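Local coordinates for protein beta-lactamase Rm3 (Uncultured bacterium, PDB 5IQK) that probably hydrolyses the beta-lactam ring of antibiotics with zinc at its active site, as a subclass B3 metallo-beta-lactamase, at residues L105-G113 against P123-M131; N182-S192 against L260-K269. All coordinates share one frame; numbering follows the deposited sequence.

Contact 1: residues L105-G113 against P123-M131; sequences LDLASGEVG and PKYPPVKDM
Lys124 runs alongside Glu111 where the loop 123-131 doubles back past the C-terminal end of helix 101-109 before strand 131-133 of the metallo-beta-lactamase fold. Extended and pointing the same way, the two chains bring Lys124 CE to 3.5 Å from Glu111 OE1, whereas NZ and OE2 stay beyond salt-bridge distance, a loose attraction suited to a place near the surface, where Lys124 is exposed. At Tyr125 the backbone N-H bonds Gly110 O (2.8 Å from Tyr125 N). The same residue folds its ring back over Gly110: chi1 of 59° sets CG between the backbone N and the carbonyl carbon, and Gly110 CA makes a CH-pi contact 3.8 Å from the ring centroid. Glycine suits this place twice, having positive phi after the helix and no CB to strike Tyr125 O. The phenol OH is hydrogen-bonded to Gly78 O. Pro127 lays its ring against the last turn of the helix, CB 3.4 Å from Ala108 O. Val128 N then donates an almost straight bond (171°) to Leu107 O, while its CG2 lies beside Leu107 CG. Met131, bent at chi3, sets SD 3.6 Å from Leu107 CB and finishes with CE 3.7 Å from Ala108 CB.

Contact 2: residues N182-S192 against L260-K269; sequences NAVSRPGFKFS and LLDSRLDQEK
Ala183, the centre of an inverse gamma turn, comes nearest the helical segment 260-269 at Leu261 (5.8 Å between CA atoms), and the loop 182-192 then swings out through a type II turn, Arg186 to Phe189, before returning at Lys190 to Ser192. Arg264 and Glu268, one helical turn apart, reach into this loop as a salt-bridged pair. Arg264 bends at chi2 (62°) and gives NE to the anti lone pair of Glu268 OE2 (2.7 Å). Arg264 NH2 meets Ser185 OG at 2.8 Å, close to the guanidinium plane, and adds a weak bond to Phe189 O; Ser185 OG in turn donates to Arg186 O, which takes the turn's own Phe189 N from the opposite face of its plane. Glu268 spreads its carboxylate across two successive backbone N-H groups: OE2 accepts from Phe191 N (2.8 Å) and OE1 from Ser192 N (2.9 Å), both by syn lone pairs. Ser192 OG adds a bond to Glu268 OE1, 2.7 Å long. Such donors would probably favour the charged carboxylate. Phe191 is sandwiched between Ala183 CB and Phe189 CE2, centred over opposite faces, and turns its edge to the guanidinium, the planes 79° apart. Small Ala183 also fits CB against Leu260 CD2 and Leu261 CD1. Leu261 continues onto helix 200-212, while Asn182 O bonds the zinc ligand His155, so the loop, which follows strand 171-178, lies between helix 249-269 and the metal site.

How the contacts relate
Both contacts are partly buried and lie toward the periphery of the chain, their centres 26 Å apart and their nearest atoms about 7 Å apart without touching. They share no helix or strand: contact 1 joins helix 101-109 to the loop leading into strand 131-133, an edge of the seven-stranded sheet, whereas contact 2 ties a loop after strand 171-178 to the C-terminal helix 249-269. Contact 1 is local in sequence and relies on backbone bonds with apolar and aromatic packing; contact 2 joins parts 68 residues apart by hydrogen bonds between an Arg-Glu pair of the helix and the loop. Each lies near zinc, the side chains of Pro123 and of Asn182 each about 6 Å from a bound zinc ion.

Contact 1: residues L105-G113 against P123-M131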
ATOM      1  N   LEU A 105       5.127 -11.972  -9.194  1.00 21.55           N
ATOM      2  CA  LEU A 105       4.518 -12.960 -10.073  1.00 22.33           C
ATOM      3  C   LEU A 105       3.162 -12.468 -10.554  1.00 25.04           C
ATOM      4  O   LEU A 105       2.839 -12.596 -11.739  1.00 25.72           O
ATOM      5  CB  LEU A 105       4.373 -14.307  -9.369  1.00 22.50           C
ATOM      6  CG  LEU A 105       5.659 -15.060  -9.039  1.00 26.64           C
ATOM      7  CD1 LEU A 105       5.314 -16.292  -8.222  1.00 27.34           C
ATOM      8  CD2 LEU A 105       6.394 -15.435 -10.313  1.00 31.17           C
ATOM      9  N   ASP A 106       2.367 -11.902  -9.644  1.00 23.45           N
ATOM     10  CA  ASP A 106       1.081 -11.313 -10.035  1.00 22.21           C
ATOM     11  C   ASP A 106       1.281 -10.163 -11.026  1.00 26.42           C
ATOM     12  O   ASP A 106       0.618 -10.103 -12.063  1.00 25.89           O
ATOM     13  CB  ASP A 106       0.302 -10.776  -8.826  1.00 20.08           C
ATOM     14  CG  ASP A 106       0.030 -11.827  -7.771  1.00 23.83           C
ATOM     15  OD1 ASP A 106       0.135 -13.031  -8.071  1.00 23.52           O
ATOM     16  OD2 ASP A 106      -0.297 -11.433  -6.631  1.00 23.42           O
ATOM     17  N   LEU A 107       2.195  -9.250 -10.694  1.00 22.69           N
ATOM     18  CA  LEU A 107       2.438  -8.070 -11.522  1.00 23.49           C
ATOM     19  C   LEU A 107       2.863  -8.443 -12.936  1.00 25.76           C
ATOM     20  O   LEU A 107       2.403  -7.837 -13.907  1.00 25.46           O
ATOM     21  CB  LEU A 107       3.499  -7.171 -10.883  1.00 26.41           C
ATOM     22  CG  LEU A 107       3.010  -6.109  -9.897  1.00 21.97           C
ATOM     23  CD1 LEU A 107       2.166  -6.700  -8.759  1.00 22.02           C
ATOM     24  CD2 LEU A 107       4.209  -5.342  -9.360  1.00 21.77           C
ATOM     25  N   ALA A 108       3.722  -9.454 -13.043  1.00 26.95           N
ATOM     26  CA  ALA A 108       4.268  -9.868 -14.329  1.00 28.19           C
ATOM     27  C   ALA A 108       3.207 -10.449 -15.268  1.00 28.44           C
ATOM     28  O   ALA A 108       3.316 -10.321 -16.492  1.00 32.24           O
ATOM     29  CB  ALA A 108       5.405 -10.882 -14.121  1.00 26.20           C
ATOM     30  N   SER A 109       2.172 -11.062 -14.706  1.00 28.20           N
ATOM     31  CA  SER A 109       1.144 -11.684 -15.530  1.00 30.80           C
ATOM     32  C   SER A 109      -0.140 -10.865 -15.547  1.00 28.21           C
ATOM     33  O   SER A 109      -1.028 -11.104 -16.362  1.00 29.47           O
ATOM     34  CB  SER A 109       0.844 -13.098 -15.027  1.00 31.65           C
ATOM     35  OG  SER A 109       0.313 -13.059 -13.713  1.00 30.99           O
ATOM     36  N   GLY A 110      -0.226  -9.892 -14.649  1.00 26.61           N
ATOM     37  CA  GLY A 110      -1.413  -9.063 -14.534  1.00 27.11           C
ATOM     38  C   GLY A 110      -2.581  -9.825 -13.920  1.00 25.03           C
ATOM     39  O   GLY A 110      -3.741  -9.459 -14.110  1.00 26.45           O
ATOM     40  N   GLU A 111      -2.280 -10.882 -13.171  1.00 28.82           N
ATOM     41  CA  GLU A 111      -3.330 -11.641 -12.485  1.00 27.09           C
ATOM     42  C   GLU A 111      -2.745 -12.498 -11.376  1.00 27.09           C
ATOM     43  O   GLU A 111      -1.575 -12.895 -11.422  1.00 25.62           O
ATOM     44  CB  GLU A 111      -4.110 -12.521 -13.455  1.00 33.66           C
ATOM     45  CG  GLU A 111      -3.286 -13.564 -14.159  1.00 32.72           C
ATOM     46  CD  GLU A 111      -4.066 -14.247 -15.261  1.00 43.30           C
ATOM     47  OE1 GLU A 111      -5.256 -14.565 -15.035  1.00 44.37           O
ATOM     48  OE2 GLU A 111      -3.494 -14.455 -16.352  1.00 49.85           O
ATOM     49  N   VAL A 112      -3.553 -12.759 -10.356  1.00 21.53           N
ATOM     50  CA  VAL A 112      -3.044 -13.452  -9.193  1.00 21.75           C
ATOM     51  C   VAL A 112      -3.083 -14.958  -9.414  1.00 21.56           C
ATOM     52  O   VAL A 112      -3.756 -15.446 -10.323  1.00 25.71           O
ATOM     53  CB  VAL A 112      -3.825 -13.077  -7.941  1.00 19.06           C
ATOM     54  CG1 VAL A 112      -3.782 -11.550  -7.726  1.00 23.32           C
ATOM     55  CG2 VAL A 112      -5.266 -13.563  -8.054  1.00 20.48           C
ATOM     56  N   GLY A 113      -2.329 -15.678  -8.596  1.00 21.94           N
ATOM     57  CA  GLY A 113      -2.242 -17.120  -8.695  1.00 23.66           C
ATOM     58  C   GLY A 113      -3.168 -17.811  -7.721  1.00 21.13           C
ATOM     59  O   GLY A 113      -3.848 -17.162  -6.927  1.00 18.76           O
ATOM     60  N   PRO A 123     -10.469  -9.089 -11.923  1.00 22.28           N
ATOM     61  CA  PRO A 123     -10.131  -8.971 -13.344  1.00 25.41           C
ATOM     62  C   PRO A 123      -8.628  -8.988 -13.587  1.00 24.68           C
ATOM     63  O   PRO A 123      -7.863  -8.681 -12.666  1.00 22.98           O
ATOM     64  CB  PRO A 123     -10.709  -7.603 -13.740  1.00 25.26           C
ATOM     65  CG  PRO A 123     -11.601  -7.174 -12.600  1.00 25.87           C
ATOM     66  CD  PRO A 123     -11.039  -7.844 -11.382  1.00 22.44           C
ATOM     67  N   LYS A 124      -8.208  -9.331 -14.802  1.00 23.67           N
ATOM     68  CA  LYS A 124      -6.803  -9.172 -15.187  1.00 26.20           C
ATOM     69  C   LYS A 124      -6.490  -7.681 -15.286  1.00 24.40           C
ATOM     70  O   LYS A 124      -7.397  -6.873 -15.503  1.00 23.84           O
ATOM     71  CB  LYS A 124      -6.510  -9.858 -16.522  1.00 29.18           C
ATOM     72  CG  LYS A 124      -6.778 -11.356 -16.522  1.00 34.82           C
ATOM     73  CD  LYS A 124      -6.535 -11.985 -17.887  1.00 37.37           C
ATOM     74  CE  LYS A 124      -6.972 -13.448 -17.892  1.00 45.83           C
ATOM     75  NZ  LYS A 124      -6.467 -14.215 -19.071  1.00 47.57           N
ATOM     76  N   TYR A 125      -5.218  -7.317 -15.138  1.00 24.37           N
ATOM     77  CA  TYR A 125      -4.792  -5.921 -15.295  1.00 22.38           C
ATOM     78  C   TYR A 125      -3.490  -5.839 -16.119  1.00 22.86           C
ATOM     79  O   TYR A 125      -2.856  -6.868 -16.382  1.00 24.19           O
ATOM     80  CB  TYR A 125      -4.632  -5.245 -13.922  1.00 20.57           C
ATOM     81  CG  TYR A 125      -3.635  -5.886 -12.965  1.00 22.14           C
ATOM     82  CD1 TYR A 125      -2.273  -5.600 -13.050  1.00 25.43           C
ATOM     83  CD2 TYR A 125      -4.066  -6.719 -11.946  1.00 20.37           C
ATOM     84  CE1 TYR A 125      -1.360  -6.170 -12.162  1.00 24.62           C
ATOM     85  CE2 TYR A 125      -3.167  -7.302 -11.051  1.00 19.82           C
ATOM     86  CZ  TYR A 125      -1.817  -7.019 -11.162  1.00 20.91           C
ATOM     87  OH  TYR A 125      -0.922  -7.584 -10.270  1.00 19.19           O
ATOM     88  N   PRO A 126      -3.089  -4.623 -16.547  1.00 22.84           N
ATOM     89  CA  PRO A 126      -1.897  -4.535 -17.399  1.00 25.61           C
ATOM     90  C   PRO A 126      -0.626  -5.065 -16.740  1.00 23.30           C
ATOM     91  O   PRO A 126      -0.278  -4.634 -15.644  1.00 25.92           O
ATOM     92  CB  PRO A 126      -1.778  -3.031 -17.672  1.00 23.66           C
ATOM     93  CG  PRO A 126      -3.179  -2.536 -17.576  1.00 26.84           C
ATOM     94  CD  PRO A 126      -3.785  -3.323 -16.457  1.00 24.66           C
ATOM     95  N   PRO A 127       0.055  -6.014 -17.400  1.00 26.71           N
ATOM     96  CA  PRO A 127       1.273  -6.599 -16.827  1.00 28.78           C
ATOM     97  C   PRO A 127       2.391  -5.567 -16.654  1.00 30.13           C
ATOM     98  O   PRO A 127       2.558  -4.684 -17.500  1.00 25.88           O
ATOM     99  CB  PRO A 127       1.667  -7.666 -17.856  1.00 25.09           C
ATOM    100  CG  PRO A 127       0.390  -7.978 -18.585  1.00 30.32           C
ATOM    101  CD  PRO A 127      -0.313  -6.652 -18.674  1.00 23.01           C
ATOM    102  N   VAL A 128       3.160  -5.696 -15.576  1.00 28.61           N
ATOM    103  CA  VAL A 128       4.276  -4.796 -15.333  1.00 26.59           C
ATOM    104  C   VAL A 128       5.509  -5.429 -15.934  1.00 32.03           C
ATOM    105  O   VAL A 128       5.822  -6.588 -15.651  1.00 33.66           O
ATOM    106  CB  VAL A 128       4.495  -4.524 -13.842  1.00 27.70           C
ATOM    107  CG1 VAL A 128       5.688  -3.594 -13.664  1.00 26.74           C
ATOM    108  CG2 VAL A 128       3.244  -3.910 -13.235  1.00 26.06           C
ATOM    109  N   LYS A 129       6.194  -4.653 -16.764  1.00 38.55           N
ATOM    110  CA  LYS A 129       7.267  -5.139 -17.614  1.00 39.72           C
ATOM    111  C   LYS A 129       8.587  -5.352 -16.855  1.00 40.56           C
ATOM    112  O   LYS A 129       9.202  -6.414 -16.954  1.00 43.57           O
ATOM    113  CB  LYS A 129       7.436  -4.146 -18.777  1.00 45.11           C
ATOM    114  CG  LYS A 129       8.155  -4.660 -20.019  1.00 49.25           C
ATOM    115  CD  LYS A 129       8.401  -3.513 -21.010  1.00 50.80           C
ATOM    116  CE  LYS A 129       8.747  -4.032 -22.401  1.00 46.90           C
ATOM    117  NZ  LYS A 129       9.284  -2.973 -23.309  1.00 47.68           N
ATOM    118  N   ASP A 130       9.019  -4.344 -16.107  1.00 39.39           N
ATOM    119  CA  ASP A 130      10.353  -4.353 -15.500  1.00 39.44           C
ATOM    120  C   ASP A 130      10.304  -4.205 -13.985  1.00 35.80           C
ATOM    121  O   ASP A 130       9.735  -3.242 -13.466  1.00 34.27           O
ATOM    122  CB  ASP A 130      11.214  -3.256 -16.116  1.00 40.28           C
ATOM    123  CG  ASP A 130      11.382  -3.431 -17.609  1.00 45.36           C
ATOM    124  OD1 ASP A 130      11.818  -4.524 -18.031  1.00 47.85           O
ATOM    125  OD2 ASP A 130      11.068  -2.484 -18.361  1.00 49.69           O
ATOM    126  N   MET A 131      10.900  -5.158 -13.274  1.00 34.15           N
ATOM    127  CA  MET A 131      10.754  -5.211 -11.820  1.00 31.52           C
ATOM    128  C   MET A 131      12.017  -5.567 -11.044  1.00 29.68           C
ATOM    129  O   MET A 131      12.931  -6.184 -11.575  1.00 37.62           O
ATOM    130  CB  MET A 131       9.663  -6.210 -11.461  1.00 28.80           C
ATOM    131  CG  MET A 131       8.274  -5.734 -11.823  1.00 31.94           C
ATOM    132  SD  MET A 131       7.069  -6.893 -11.223  1.00 37.04           S
ATOM    133  CE  MET A 131       7.270  -8.236 -12.389  1.00 32.11           C
TER
HETATM  134  O   HOH W   1      -2.950  -9.487 -17.732  1.00 36.62           O
HETATM  135  O   HOH W   2      -5.874  -9.568 -11.483  1.00 25.33           O

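Contact 2: residues N182-S192 against L260-K269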
ATOM      1  N   ASN A 182      -6.189  -7.332   6.218  1.00 18.53           N
ATOM      2  CA  ASN A 182      -7.538  -7.766   6.529  1.00 20.69           C
ATOM      3  C   ASN A 182      -7.846  -9.119   5.884  1.00 20.77           C
ATOM      4  O   ASN A 182      -7.603  -9.333   4.690  1.00 17.90           O
ATOM      5  CB  ASN A 182      -8.568  -6.695   6.118  1.00 20.67           C
ATOM      6  CG  ASN A 182      -8.516  -6.318   4.628  1.00 20.47           C
ATOM      7  OD1 ASN A 182      -7.459  -6.315   3.991  1.00 20.68           O
ATOM      8  ND2 ASN A 182      -9.678  -5.967   4.082  1.00 20.42           N
ATOM      9  N   ALA A 183      -8.365 -10.031   6.702  1.00 18.81           N
ATOM     10  CA  ALA A 183      -8.726 -11.373   6.251  1.00 19.15           C
ATOM     11  C   ALA A 183     -10.063 -11.361   5.503  1.00 18.88           C
ATOM     12  O   ALA A 183     -11.116 -11.733   6.054  1.00 19.98           O
ATOM     13  CB  ALA A 183      -8.782 -12.342   7.438  1.00 20.13           C
ATOM     14  N   VAL A 184     -10.008 -10.899   4.258  1.00 19.71           N
ATOM     15  CA  VAL A 184     -11.150 -10.924   3.359  1.00 15.10           C
ATOM     16  C   VAL A 184     -10.738 -11.717   2.120  1.00 18.76           C
ATOM     17  O   VAL A 184      -9.543 -11.841   1.821  1.00 15.02           O
ATOM     18  CB  VAL A 184     -11.601  -9.511   2.954  1.00 15.67           C
ATOM     19  CG1 VAL A 184     -11.919  -8.694   4.185  1.00 19.81           C
ATOM     20  CG2 VAL A 184     -10.489  -8.829   2.160  1.00 17.11           C
ATOM     21  N   SER A 185     -11.723 -12.263   1.409  1.00 15.85           N
ATOM     22  CA  SER A 185     -11.455 -13.174   0.296  1.00 16.40           C
ATOM     23  C   SER A 185     -12.664 -13.287  -0.625  1.00 15.93           C
ATOM     24  O   SER A 185     -13.710 -12.696  -0.363  1.00 18.23           O
ATOM     25  CB  SER A 185     -11.117 -14.573   0.827  1.00 16.83           C
ATOM     26  OG  SER A 185     -12.289 -15.153   1.386  1.00 15.96           O
ATOM     27  N   ARG A 186     -12.537 -14.081  -1.684  1.00 14.49           N
ATOM     28  CA  ARG A 186     -13.730 -14.506  -2.383  1.00 16.34           C
ATOM     29  C   ARG A 186     -14.540 -15.418  -1.452  1.00 17.06           C
ATOM     30  O   ARG A 186     -13.977 -16.070  -0.553  1.00 15.82           O
ATOM     31  CB  ARG A 186     -13.375 -15.223  -3.689  1.00 17.90           C
ATOM     32  CG  ARG A 186     -12.780 -16.655  -3.540  1.00 14.90           C
ATOM     33  CD  ARG A 186     -12.182 -16.999  -4.884  1.00 16.66           C
ATOM     34  NE  ARG A 186     -11.527 -18.302  -5.065  1.00 16.57           N
ATOM     35  CZ  ARG A 186     -10.319 -18.624  -4.591  1.00 17.20           C
ATOM     36  NH1 ARG A 186      -9.792 -19.803  -4.882  1.00 18.25           N
ATOM     37  NH2 ARG A 186      -9.649 -17.797  -3.791  1.00 18.30           N
ATOM     38  N   PRO A 187     -15.868 -15.439  -1.624  1.00 18.55           N
ATOM     39  CA  PRO A 187     -16.647 -16.363  -0.799  1.00 16.15           C
ATOM     40  C   PRO A 187     -16.189 -17.803  -1.000  1.00 19.47           C
ATOM     41  O   PRO A 187     -15.835 -18.206  -2.111  1.00 17.87           O
ATOM     42  CB  PRO A 187     -18.085 -16.156  -1.295  1.00 18.94           C
ATOM     43  CG  PRO A 187     -18.091 -14.728  -1.765  1.00 17.93           C
ATOM     44  CD  PRO A 187     -16.730 -14.553  -2.427  1.00 18.68           C
ATOM     45  N   GLY A 188     -16.154 -18.559   0.083  1.00 18.58           N
ATOM     46  CA  GLY A 188     -15.775 -19.956  -0.007  1.00 16.98           C
ATOM     47  C   GLY A 188     -14.322 -20.226   0.331  1.00 18.92           C
ATOM     48  O   GLY A 188     -13.999 -21.333   0.743  1.00 16.61           O
ATOM     49  N   PHE A 189     -13.451 -19.220   0.169  1.00 14.24           N
ATOM     50  CA  PHE A 189     -12.048 -19.350   0.571  1.00 17.02           C
ATOM     51  C   PHE A 189     -11.965 -19.426   2.083  1.00 15.65           C
ATOM     52  O   PHE A 189     -12.693 -18.712   2.771  1.00 17.82           O
ATOM     53  CB  PHE A 189     -11.212 -18.173   0.056  1.00 18.04           C
ATOM     54  CG  PHE A 189      -9.773 -18.204   0.516  1.00 15.58           C
ATOM     55  CD1 PHE A 189      -8.823 -18.911  -0.204  1.00 16.06           C
ATOM     56  CD2 PHE A 189      -9.379 -17.543   1.675  1.00 18.38           C
ATOM     57  CE1 PHE A 189      -7.495 -18.953   0.206  1.00 15.81           C
ATOM     58  CE2 PHE A 189      -8.046 -17.565   2.092  1.00 16.56           C
ATOM     59  CZ  PHE A 189      -7.109 -18.285   1.360  1.00 19.38           C
ATOM     60  N   LYS A 190     -11.097 -20.298   2.597  1.00 16.06           N
ATOM     61  CA  LYS A 190     -10.934 -20.457   4.037  1.00 17.73           C
ATOM     62  C   LYS A 190      -9.489 -20.182   4.451  1.00 19.84           C
ATOM     63  O   LYS A 190      -8.561 -20.908   4.082  1.00 19.31           O
ATOM     64  CB  LYS A 190     -11.384 -21.853   4.475  1.00 24.47           C
ATOM     65  CG  LYS A 190     -12.884 -22.089   4.282  1.00 24.32           C
ATOM     66  CD  LYS A 190     -13.484 -22.988   5.356  1.00 31.31           C
ATOM     67  CE  LYS A 190     -14.901 -23.403   4.980  1.00 39.92           C
ATOM     68  NZ  LYS A 190     -15.554 -24.277   6.004  1.00 44.70           N
ATOM     69  N   PHE A 191      -9.298 -19.098   5.191  1.00 18.96           N
ATOM     70  CA  PHE A 191      -7.974 -18.783   5.725  1.00 21.93           C
ATOM     71  C   PHE A 191      -7.440 -19.906   6.618  1.00 22.47           C
ATOM     72  O   PHE A 191      -6.226 -20.132   6.712  1.00 23.59           O
ATOM     73  CB  PHE A 191      -8.026 -17.480   6.507  1.00 20.75           C
ATOM     74  CG  PHE A 191      -8.065 -16.267   5.630  1.00 17.58           C
ATOM     75  CD1 PHE A 191      -6.889 -15.648   5.230  1.00 17.88           C
ATOM     76  CD2 PHE A 191      -9.280 -15.754   5.193  1.00 18.07           C
ATOM     77  CE1 PHE A 191      -6.924 -14.524   4.408  1.00 16.44           C
ATOM     78  CE2 PHE A 191      -9.326 -14.619   4.380  1.00 16.88           C
ATOM     79  CZ  PHE A 191      -8.148 -14.020   3.978  1.00 17.21           C
ATOM     80  N   SER A 192      -8.363 -20.612   7.261  1.00 25.24           N
ATOM     81  CA  SER A 192      -8.011 -21.670   8.196  1.00 23.79           C
ATOM     82  C   SER A 192      -7.832 -23.024   7.510  1.00 28.63           C
ATOM     83  O   SER A 192      -7.432 -23.988   8.157  1.00 26.40           O
ATOM     84  CB  SER A 192      -9.078 -21.792   9.294  1.00 23.82           C
ATOM     85  OG  SER A 192     -10.339 -22.172   8.759  1.00 24.58           O
ATOM     86  N   LEU A 260     -10.862  -8.424  13.365  1.00 26.82           N
ATOM     87  CA  LEU A 260     -11.459  -8.904  12.125  1.00 27.42           C
ATOM     88  C   LEU A 260     -11.125 -10.388  11.926  1.00 27.17           C
ATOM     89  O   LEU A 260     -12.005 -11.192  11.604  1.00 24.42           O
ATOM     90  CB  LEU A 260     -10.978  -8.059  10.938  1.00 27.07           C
ATOM     91  CG  LEU A 260     -11.480  -8.327   9.513  1.00 25.82           C
ATOM     92  CD1 LEU A 260     -11.341  -7.092   8.652  1.00 26.58           C
ATOM     93  CD2 LEU A 260     -10.779  -9.490   8.842  1.00 29.35           C
ATOM     94  N   LEU A 261      -9.856 -10.757  12.106  1.00 23.27           N
ATOM     95  CA  LEU A 261      -9.475 -12.167  11.938  1.00 27.09           C
ATOM     96  C   LEU A 261     -10.233 -13.099  12.897  1.00 28.91           C
ATOM     97  O   LEU A 261     -10.660 -14.192  12.497  1.00 24.34           O
ATOM     98  CB  LEU A 261      -7.964 -12.358  12.117  1.00 24.63           C
ATOM     99  CG  LEU A 261      -7.515 -13.813  11.931  1.00 25.50           C
ATOM    100  CD1 LEU A 261      -7.883 -14.327  10.544  1.00 21.82           C
ATOM    101  CD2 LEU A 261      -6.024 -13.966  12.172  1.00 20.41           C
ATOM    102  N   ASP A 262     -10.401 -12.683  14.152  1.00 27.80           N
ATOM    103  CA  ASP A 262     -11.131 -13.499  15.126  1.00 29.39           C
ATOM    104  C   ASP A 262     -12.556 -13.776  14.666  1.00 27.69           C
ATOM    105  O   ASP A 262     -13.051 -14.901  14.781  1.00 30.12           O
ATOM    106  CB  ASP A 262     -11.177 -12.821  16.498  1.00 33.16           C
ATOM    107  CG  ASP A 262      -9.824 -12.775  17.179  1.00 37.70           C
ATOM    108  OD1 ASP A 262      -8.964 -13.622  16.857  1.00 42.24           O
ATOM    109  OD2 ASP A 262      -9.629 -11.897  18.050  1.00 42.24           O
ATOM    110  N   SER A 263     -13.205 -12.745  14.139  1.00 23.56           N
ATOM    111  CA  SER A 263     -14.566 -12.879  13.627  1.00 30.10           C
ATOM    112  C   SER A 263     -14.611 -13.787  12.418  1.00 28.31           C
ATOM    113  O   SER A 263     -15.531 -14.593  12.269  1.00 26.49           O
ATOM    114  CB  SER A 263     -15.147 -11.517  13.251  1.00 31.84           C
ATOM    115  OG  SER A 263     -15.373 -10.734  14.401  1.00 39.42           O
ATOM    116  N   ARG A 264     -13.632 -13.618  11.538  1.00 25.71           N
ATOM    117  CA  ARG A 264     -13.559 -14.390  10.307  1.00 26.37           C
ATOM    118  C   ARG A 264     -13.382 -15.876  10.609  1.00 26.65           C
ATOM    119  O   ARG A 264     -14.102 -16.717  10.060  1.00 27.60           O
ATOM    120  CB  ARG A 264     -12.410 -13.868   9.430  1.00 23.45           C
ATOM    121  CG  ARG A 264     -12.076 -14.738   8.225  1.00 22.71           C
ATOM    122  CD  ARG A 264     -13.242 -14.857   7.270  1.00 25.68           C
ATOM    123  NE  ARG A 264     -12.921 -15.746   6.160  1.00 20.34           N
ATOM    124  CZ  ARG A 264     -12.913 -15.392   4.885  1.00 20.09           C
ATOM    125  NH1 ARG A 264     -13.237 -14.150   4.538  1.00 20.52           N
ATOM    126  NH2 ARG A 264     -12.593 -16.290   3.956  1.00 19.76           N
ATOM    127  N   LEU A 265     -12.443 -16.190  11.499  1.00 23.19           N
ATOM    128  CA  LEU A 265     -12.208 -17.578  11.913  1.00 27.66           C
ATOM    129  C   LEU A 265     -13.427 -18.188  12.582  1.00 29.29           C
ATOM    130  O   LEU A 265     -13.698 -19.376  12.419  1.00 30.01           O
ATOM    131  CB  LEU A 265     -11.001 -17.661  12.846  1.00 28.85           C
ATOM    132  CG  LEU A 265      -9.698 -17.301  12.130  1.00 32.60           C
ATOM    133  CD1 LEU A 265      -8.490 -17.402  13.064  1.00 27.86           C
ATOM    134  CD2 LEU A 265      -9.522 -18.185  10.900  1.00 29.96           C
ATOM    135  N   ASP A 266     -14.161 -17.387  13.345  1.00 28.16           N
ATOM    136  CA  ASP A 266     -15.384 -17.888  13.951  1.00 30.59           C
ATOM    137  C   ASP A 266     -16.402 -18.236  12.860  1.00 35.40           C
ATOM    138  O   ASP A 266     -17.065 -19.265  12.938  1.00 36.88           O
ATOM    139  CB  ASP A 266     -15.964 -16.878  14.942  1.00 32.53           C
ATOM    140  CG  ASP A 266     -17.269 -17.346  15.544  1.00 44.59           C
ATOM    141  OD1 ASP A 266     -17.252 -18.316  16.335  1.00 48.25           O
ATOM    142  OD2 ASP A 266     -18.315 -16.746  15.219  1.00 47.22           O
ATOM    143  N   GLN A 267     -16.497 -17.402  11.829  1.00 31.19           N
ATOM    144  CA  GLN A 267     -17.409 -17.675  10.713  1.00 32.26           C
ATOM    145  C   GLN A 267     -16.989 -18.920   9.932  1.00 33.84           C
ATOM    146  O   GLN A 267     -17.839 -19.701   9.517  1.00 38.54           O
ATOM    147  CB  GLN A 267     -17.490 -16.460   9.779  1.00 36.69           C
ATOM    148  CG  GLN A 267     -18.185 -15.248  10.402  1.00 37.40           C
ATOM    149  CD  GLN A 267     -17.950 -13.954   9.628  1.00 42.06           C
ATOM    150  OE1 GLN A 267     -17.253 -13.940   8.612  1.00 47.10           O
ATOM    151  NE2 GLN A 267     -18.523 -12.857  10.117  1.00 37.39           N
ATOM    152  N   GLU A 268     -15.686 -19.123   9.746  1.00 25.20           N
ATOM    153  CA  GLU A 268     -15.217 -20.277   8.984  1.00 29.52           C
ATOM    154  C   GLU A 268     -15.471 -21.590   9.726  1.00 34.72           C
ATOM    155  O   GLU A 268     -15.658 -22.642   9.102  1.00 32.94           O
ATOM    156  CB  GLU A 268     -13.722 -20.149   8.678  1.00 28.40           C
ATOM    157  CG  GLU A 268     -13.374 -18.957   7.785  1.00 28.54           C
ATOM    158  CD  GLU A 268     -11.965 -19.016   7.215  1.00 24.43           C
ATOM    159  OE1 GLU A 268     -11.203 -19.944   7.556  1.00 24.13           O
ATOM    160  OE2 GLU A 268     -11.616 -18.120   6.413  1.00 24.39           O
ATOM    161  N   LYS A 269     -15.469 -21.537  11.055  1.00 36.61           N
ATOM    162  CA  LYS A 269     -15.560 -22.769  11.841  1.00 39.48           C
ATOM    163  C   LYS A 269     -16.992 -23.218  12.134  1.00 43.16           C
ATOM    164  O   LYS A 269     -17.212 -24.379  12.480  1.00 45.20           O
ATOM    165  CB  LYS A 269     -14.798 -22.619  13.163  1.00 40.64           C
ATOM    166  CG  LYS A 269     -13.282 -22.478  13.016  1.00 41.82           C
ATOM    167  CD  LYS A 269     -12.652 -23.679  12.317  1.00 44.39           C
ATOM    168  CE  LYS A 269     -11.160 -23.462  12.084  1.00 41.02           C
ATOM    169  NZ  LYS A 269     -10.516 -24.608  11.378  1.00 41.91           N
TER
HETATM  170  O   HOH W   3     -13.986 -11.679   6.028  1.00 32.80           O
HETATM  171  O   HOH W   4     -14.342 -11.911   2.652  1.00 21.52           O